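Long-range contact in Phenolphthiocerol/phthiocerol polyketide synthase subunit C (Mycobacterium tuberculosis H37Rv, PDB 8QZI), which takes part in building phthiocerol and phenolphthiocerol lipids as a type I polyketide synthase, probably carrying the growing chain on its phosphopantetheine-bearing acyl carrier domain: residues A59-R67 / L81-L91. Numbering follows the deposited sequence.
Sequences ADEIRAVLR and LGLDSLMGLEL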
loop_
_atom_site.group_PDB
_atom_site.type_symbol
_atom_site.label_atom_id
_atom_site.label_comp_id
_atom_site.label_asym_id
_atom_site.label_seq_id
_atom_site.Cartn_x
_atom_site.Cartn_y
_atom_site.Cartn_z
ATOM N N ALA F 59 -0.040 -21.367 -6.719
ATOM C CA ALA F 59 -1.074 -20.839 -7.605
ATOM C C ALA F 59 -2.468 -21.157 -7.095
ATOM O O ALA F 59 -3.394 -20.367 -7.314
ATOM C CB ALA F 59 -0.911 -21.389 -9.020
ATOM N N ASP F 60 -2.649 -22.310 -6.447
ATOM C CA ASP F 60 -3.899 -22.574 -5.747
ATOM C C ASP F 60 -3.916 -21.966 -4.348
ATOM O O ASP F 60 -4.971 -21.957 -3.702
ATOM C CB ASP F 60 -4.184 -24.084 -5.687
ATOM C CG ASP F 60 -3.226 -24.832 -4.787
ATOM O OD1 ASP F 60 -2.021 -24.509 -4.798
ATOM O OD2 ASP F 60 -3.683 -25.752 -4.071
ATOM N N GLU F 61 -2.777 -21.451 -3.872
ATOM C CA GLU F 61 -2.776 -20.649 -2.657
ATOM C C GLU F 61 -3.128 -19.201 -2.949
ATOM O O GLU F 61 -3.647 -18.505 -2.071
ATOM C CB GLU F 61 -1.417 -20.716 -1.965
ATOM C CG GLU F 61 -1.427 -20.149 -0.558
ATOM C CD GLU F 61 -2.230 -21.012 0.395
ATOM O OE1 GLU F 61 -1.897 -21.071 1.599
ATOM O OE2 GLU F 61 -3.196 -21.650 -0.067
ATOM N N ILE F 62 -2.855 -18.728 -4.164
ATOM C CA ILE F 62 -3.302 -17.393 -4.550
ATOM C C ILE F 62 -4.820 -17.358 -4.669
ATOM O O ILE F 62 -5.475 -16.427 -4.184
ATOM C CB ILE F 62 -2.624 -16.952 -5.860
ATOM C CG1 ILE F 62 -1.147 -16.641 -5.618
ATOM C CG2 ILE F 62 -3.347 -15.757 -6.471
ATOM C CD1 ILE F 62 -0.418 -16.193 -6.857
ATOM N N ARG F 63 -5.403 -18.372 -5.316
ATOM C CA ARG F 63 -6.844 -18.361 -5.537
ATOM C C ARG F 63 -7.608 -18.418 -4.223
ATOM O O ARG F 63 -8.721 -17.886 -4.129
ATOM C CB ARG F 63 -7.252 -19.519 -6.445
ATOM C CG ARG F 63 -6.539 -19.548 -7.793
ATOM C CD ARG F 63 -7.160 -20.593 -8.713
ATOM N NE ARG F 63 -7.383 -21.864 -8.027
ATOM C CZ ARG F 63 -6.525 -22.878 -8.041
ATOM N NH1 ARG F 63 -5.388 -22.771 -8.714
ATOM N NH2 ARG F 63 -6.807 -24.000 -7.387
ATOM N N ALA F 64 -7.029 -19.055 -3.202
ATOM C CA ALA F 64 -7.612 -18.985 -1.867
ATOM C C ALA F 64 -7.476 -17.588 -1.275
ATOM O O ALA F 64 -8.294 -17.183 -0.441
ATOM C CB ALA F 64 -6.959 -20.022 -0.954
ATOM N N VAL F 65 -6.450 -16.843 -1.694
ATOM C CA VAL F 65 -6.299 -15.451 -1.285
ATOM C C VAL F 65 -7.201 -14.544 -2.120
ATOM O O VAL F 65 -7.786 -13.585 -1.602
ATOM C CB VAL F 65 -4.813 -15.048 -1.378
ATOM C CG1 VAL F 65 -4.660 -13.544 -1.442
ATOM C CG2 VAL F 65 -4.042 -15.600 -0.191
ATOM N N LEU F 66 -7.352 -14.856 -3.411
ATOM C CA LEU F 66 -8.160 -14.061 -4.333
ATOM C C LEU F 66 -9.665 -14.219 -4.123
ATOM O O LEU F 66 -10.424 -13.320 -4.503
ATOM C CB LEU F 66 -7.822 -14.436 -5.783
ATOM C CG LEU F 66 -6.567 -13.882 -6.465
ATOM C CD1 LEU F 66 -6.263 -14.658 -7.745
ATOM C CD2 LEU F 66 -6.743 -12.401 -6.769
ATOM N N ARG F 67 -10.116 -15.336 -3.547
ATOM C CA ARG F 67 -11.543 -15.648 -3.466
ATOM C C ARG F 67 -12.151 -15.846 -4.852
ATOM O O ARG F 67 -13.329 -15.550 -5.074
ATOM C CB ARG F 67 -12.314 -14.568 -2.703
ATOM C CG ARG F 67 -11.907 -14.445 -1.254
ATOM C CD ARG F 67 -12.145 -15.747 -0.520
ATOM N NE ARG F 67 -11.230 -15.902 0.605
ATOM C CZ ARG F 67 -11.219 -16.951 1.420
ATOM N NH1 ARG F 67 -12.082 -17.942 1.238
ATOM N NH2 ARG F 67 -10.345 -17.009 2.416
ATOM N N LEU F 81 -3.818 -8.624 -11.311
ATOM C CA LEU F 81 -4.856 -9.526 -10.826
ATOM C C LEU F 81 -5.577 -8.992 -9.596
ATOM O O LEU F 81 -6.292 -9.751 -8.931
ATOM C CB LEU F 81 -4.261 -10.895 -10.506
ATOM C CG LEU F 81 -4.756 -11.998 -11.432
ATOM C CD1 LEU F 81 -4.373 -11.658 -12.856
ATOM C CD2 LEU F 81 -4.201 -13.352 -11.018
ATOM N N GLY F 82 -5.377 -7.720 -9.259
ATOM C CA GLY F 82 -6.076 -7.120 -8.142
ATOM C C GLY F 82 -5.578 -7.549 -6.788
ATOM O O GLY F 82 -6.334 -7.488 -5.816
ATOM N N LEU F 83 -4.319 -7.980 -6.695
ATOM C CA LEU F 83 -3.702 -8.347 -5.417
ATOM C C LEU F 83 -3.058 -7.119 -4.776
ATOM O O LEU F 83 -1.905 -6.788 -5.061
ATOM C CB LEU F 83 -2.665 -9.449 -5.607
ATOM C CG LEU F 83 -3.212 -10.869 -5.577
ATOM C CD1 LEU F 83 -4.012 -11.121 -6.860
ATOM C CD2 LEU F 83 -2.083 -11.890 -5.359
ATOM N N ASP F 84 -3.784 -6.455 -3.883
ATOM C CA ASP F 84 -3.227 -5.292 -3.202
ATOM C C ASP F 84 -2.135 -5.763 -2.243
ATOM O O ASP F 84 -1.714 -6.926 -2.246
ATOM C CB ASP F 84 -4.323 -4.467 -2.512
ATOM C CG ASP F 84 -5.170 -5.271 -1.501
ATOM O OD1 ASP F 84 -4.608 -5.922 -0.591
ATOM O OD2 ASP F 84 -6.422 -5.199 -1.596
ATOM N N SER F 85 -1.650 -4.832 -1.419
ATOM C CA SER F 85 -0.578 -5.143 -0.481
ATOM C C SER F 85 -1.039 -6.101 0.618
ATOM O O SER F 85 -0.246 -6.925 1.091
ATOM C CB SER F 85 -0.026 -3.841 0.116
ATOM N N LEU F 86 -2.314 -6.024 1.027
ATOM C CA LEU F 86 -2.803 -6.857 2.120
ATOM C C LEU F 86 -3.088 -8.285 1.680
ATOM O O LEU F 86 -2.900 -9.212 2.475
ATOM C CB LEU F 86 -4.058 -6.248 2.743
ATOM C CG LEU F 86 -4.313 -6.809 4.145
ATOM C CD1 LEU F 86 -5.175 -5.896 4.981
ATOM C CD2 LEU F 86 -4.918 -8.213 4.083
HETATM N N MSE F 87 -3.556 -8.487 0.448
HETATM C CA MSE F 87 -3.695 -9.836 -0.104
HETATM C C MSE F 87 -2.313 -10.485 -0.242
HETATM O O MSE F 87 -2.132 -11.673 0.051
HETATM C CB MSE F 87 -4.418 -9.796 -1.455
HETATM C CG MSE F 87 -5.937 -9.577 -1.360
HETATM SE SE MSE F 87 -6.861 -9.265 -3.079
HETATM C CE MSE F 87 -8.582 -10.111 -2.689
ATOM N N GLY F 88 -1.337 -9.681 -0.677
ATOM C CA GLY F 88 0.021 -10.164 -0.890
ATOM C C GLY F 88 0.775 -10.486 0.383
ATOM O O GLY F 88 1.734 -11.268 0.349
ATOM N N LEU F 89 0.376 -9.882 1.503
ATOM C CA LEU F 89 0.876 -10.315 2.799
ATOM C C LEU F 89 0.120 -11.538 3.290
ATOM O O LEU F 89 0.673 -12.340 4.051
ATOM C CB LEU F 89 0.783 -9.175 3.818
ATOM C CG LEU F 89 1.746 -7.998 3.613
ATOM C CD1 LEU F 89 1.267 -6.799 4.392
ATOM C CD2 LEU F 89 3.158 -8.365 4.034
ATOM N N GLU F 90 -1.129 -11.706 2.854
ATOM C CA GLU F 90 -1.822 -12.957 3.120
ATOM C C GLU F 90 -1.191 -14.089 2.331
ATOM O O GLU F 90 -1.019 -15.194 2.856
ATOM C CB GLU F 90 -3.311 -12.832 2.786
ATOM C CG GLU F 90 -4.097 -11.834 3.661
ATOM C CD GLU F 90 -5.556 -11.714 3.238
ATOM O OE1 GLU F 90 -6.179 -12.763 2.941
ATOM O OE2 GLU F 90 -6.080 -10.575 3.185
ATOM N N LEU F 91 -0.807 -13.822 1.084
ATOM C CA LEU F 91 -0.275 -14.885 0.241
ATOM C C LEU F 91 1.020 -15.455 0.814
ATOM O O LEU F 91 1.160 -16.679 0.961
ATOM C CB LEU F 91 -0.050 -14.382 -1.186
ATOM C CG LEU F 91 0.775 -15.364 -2.023
ATOM C CD1 LEU F 91 0.002 -16.668 -2.263
ATOM C CD2 LEU F 91 1.252 -14.755 -3.320
#
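V65, I62 and L66 of helix 52-66 meet L91, M87 and L83 in an apolar contact of the acyl carrier domain, joining its first helix to helix 85-98 and the loop that leads into it. The axes of 59-66 and 85-91 make 135° between their N-to-C directions and come within 9.5 Å, an arrangement in keeping with the carrier-protein helical bundle. V65 sits between M87 and L91, its two methyls parting, CG1 lying against M87 CB at 3.8 Å and CG2 reaching L91 CA at 3.9 Å. Because CG of L91 stands opposite its backbone N (chi1 168°), the leucine fork is carried over to I62, where L91 CD1 lies 3.5 Å from I62 CG1. The selenomethionine chain of M87 runs past V65 in the opposite direction and bends at its end, placing CE 3.7 Å from V65 O. Near the end of the first helix, L66 lies roughly at right angles to both L81 and L83, and its CD1 is 4.1 Å from L81 CD2. D84 caps the second helix: its OD1 accepts from M87 N at 3.0 Å, on the syn side but 30° out of the carboxylate plane, and weakly from L86 N. D84 directly precedes S85, which is probably, as the DSL sequence of carrier proteins suggests, the serine that receives the phosphopantetheine arm. L78 of the connecting loop packs on I62 and L83, whereas another protein chain packs against S85, L86, L89 and E90 of helix 85-98.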